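Local atomic coordinates of endoglucanase A (Clostridium acetobutylicum, PDB entry 3IK2), a protein that probably hydrolyses internal beta-1,4-glucosidic bonds of cellulose and related glucans, as a family 44 glycoside hydrolase built on a TIM-like barrel. Residues A[227-230]-A[231-235]. Numbering follows the deposited sequence.
Sequences FGFS and AFNDF
Phe-232 packs one face of its ring against Gly-228 O and Phe-229 CA in the first turn of helix 229-234, a short helix that follows strand 220-226, the fifth of the eight parallel strands of the TIM-like barrel, after a two-residue link. Gly-228 holds the N-cap position, and its carbonyl oxygen receives Phe-232 N at 3.2 Å in the carbonyl plane, with an N-H...O angle of 158°; a second bond to this oxygen, from Ala-231 N, is weak. Gly-228 O also sits above that face of the Phe-232 ring, near its rim, 3.1 Å from Phe-232 CD2. Phe-229 CA meets the same face in a CH-pi contact, 4.0 Å from the centroid of the Phe-232 ring. This placement follows from a chi1 of -55°, which sets CG of Phe-232 beside its own N and turns the ring back toward the start of the helix. The Phe-229 ring touches Phe-232 through their CD1 atoms, 4.0 Å apart, with the ring planes at 49°. Phe-232 also packs on Leu-226, Leu-276 and Trp-278, which ties the buried flank of the helix to two barrel strands.

The side bearing Ser-230 and Asp-234 is more loosely built and relies on polar links, consistent with the partial exposure of both residues. Here Ser-230 O accepts Asp-234 N at 3.3 Å, tilted from the carbonyl plane, and a weak bond from Asn-233 N. Ser-230 OG and Asp-234 OD2 stand 4.4 Å apart. Each also has a protein partner: Ser-230 OG bonds Asn-236 OD1, and Asp-234 OD2 accepts Ser-237 N, so the chain beyond the helix folds back over this side. A water bridges the two side chains, 3.0 Å from Ser-230 OG and donating to Asp-234 OD2.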
loop_
_atom_site.group_PDB
_atom_site.type_symbol
_atom_site.label_atom_id
_atom_site.label_comp_id
_atom_site.label_asym_id
_atom_site.label_seq_id
_atom_site.Cartn_x
_atom_site.Cartn_y
_atom_site.Cartn_z
ATOM N N PHE A 227 -4.228 8.555 -7.243
ATOM C CA PHE A 227 -5.356 8.355 -6.326
ATOM C C PHE A 227 -6.275 7.164 -6.646
ATOM O O PHE A 227 -6.981 6.659 -5.766
ATOM C CB PHE A 227 -6.157 9.666 -6.201
ATOM C CG PHE A 227 -7.251 9.861 -7.251
ATOM C CD1 PHE A 227 -8.534 9.334 -7.058
ATOM C CD2 PHE A 227 -7.024 10.626 -8.387
ATOM C CE1 PHE A 227 -9.534 9.528 -8.006
ATOM C CE2 PHE A 227 -8.050 10.856 -9.338
ATOM C CZ PHE A 227 -9.285 10.295 -9.150
ATOM N N GLY A 228 -6.278 6.724 -7.907
ATOM C CA GLY A 228 -7.363 5.858 -8.379
ATOM C C GLY A 228 -7.477 5.763 -9.885
ATOM O O GLY A 228 -6.740 6.418 -10.603
ATOM N N PHE A 229 -8.415 4.950 -10.382
ATOM C CA PHE A 229 -8.362 4.559 -11.777
ATOM C C PHE A 229 -8.421 5.745 -12.731
ATOM O O PHE A 229 -7.797 5.726 -13.803
ATOM C CB PHE A 229 -9.479 3.548 -12.126
ATOM C CG PHE A 229 -9.251 2.855 -13.424
ATOM C CD1 PHE A 229 -8.692 1.586 -13.451
ATOM C CD2 PHE A 229 -9.552 3.495 -14.635
ATOM C CE1 PHE A 229 -8.463 0.933 -14.674
ATOM C CE2 PHE A 229 -9.303 2.869 -15.856
ATOM C CZ PHE A 229 -8.773 1.580 -15.883
ATOM N N SER A 230 -9.201 6.750 -12.360
ATOM C CA SER A 230 -9.325 7.965 -13.164
ATOM C C SER A 230 -7.975 8.652 -13.460
ATOM O O SER A 230 -7.743 9.112 -14.594
ATOM C CB SER A 230 -10.322 8.931 -12.508
ATOM O OG SER A 230 -10.186 10.216 -13.071
ATOM N N ALA A 231 -7.088 8.689 -12.459
ATOM C CA ALA A 231 -5.702 9.164 -12.654
ATOM C C ALA A 231 -4.837 8.208 -13.429
ATOM O O ALA A 231 -3.939 8.645 -14.145
ATOM C CB ALA A 231 -5.034 9.492 -11.308
ATOM N N PHE A 232 -5.058 6.904 -13.269
ATOM C CA PHE A 232 -4.323 5.887 -14.057
ATOM C C PHE A 232 -4.621 6.065 -15.537
ATOM O O PHE A 232 -3.798 5.731 -16.399
ATOM C CB PHE A 232 -4.765 4.444 -13.728
ATOM C CG PHE A 232 -4.682 4.054 -12.271
ATOM C CD1 PHE A 232 -5.206 2.814 -11.860
ATOM C CD2 PHE A 232 -4.084 4.895 -11.299
ATOM C CE1 PHE A 232 -5.142 2.417 -10.510
ATOM C CE2 PHE A 232 -4.031 4.506 -9.952
ATOM C CZ PHE A 232 -4.565 3.265 -9.554
ATOM N N ASN A 233 -5.833 6.542 -15.808
ATOM C CA ASN A 233 -6.444 6.456 -17.126
ATOM C C ASN A 233 -5.972 7.652 -17.949
ATOM O O ASN A 233 -5.154 7.501 -18.872
ATOM C CB ASN A 233 -7.983 6.353 -16.945
ATOM C CG ASN A 233 -8.776 6.288 -18.267
ATOM O OD1 ASN A 233 -10.010 6.476 -18.267
ATOM N ND2 ASN A 233 -8.099 6.023 -19.365
ATOM N N ASP A 234 -6.424 8.845 -17.570
ATOM C CA ASP A 234 -6.096 10.061 -18.303
ATOM C C ASP A 234 -5.623 11.176 -17.374
ATOM O O ASP A 234 -5.783 12.368 -17.658
ATOM C CB ASP A 234 -7.281 10.497 -19.188
ATOM C CG ASP A 234 -8.565 10.765 -18.412
ATOM O OD1 ASP A 234 -9.573 11.102 -19.055
ATOM O OD2 ASP A 234 -8.610 10.637 -17.172
ATOM N N PHE A 235 -4.977 10.761 -16.279
ATOM C CA PHE A 235 -4.494 11.675 -15.220
ATOM C C PHE A 235 -5.590 12.636 -14.750
ATOM O O PHE A 235 -5.364 13.852 -14.597
ATOM C CB PHE A 235 -3.203 12.387 -15.639
ATOM C CG PHE A 235 -2.389 12.936 -14.472
ATOM C CD1 PHE A 235 -2.104 12.142 -13.354
ATOM C CD2 PHE A 235 -1.922 14.242 -14.496
ATOM C CE1 PHE A 235 -1.329 12.639 -12.280
ATOM C CE2 PHE A 235 -1.168 14.759 -13.420
ATOM C CZ PHE A 235 -0.883 13.960 -12.313
HETATM O O HOH W 1 -10.724 9.963 -15.968
#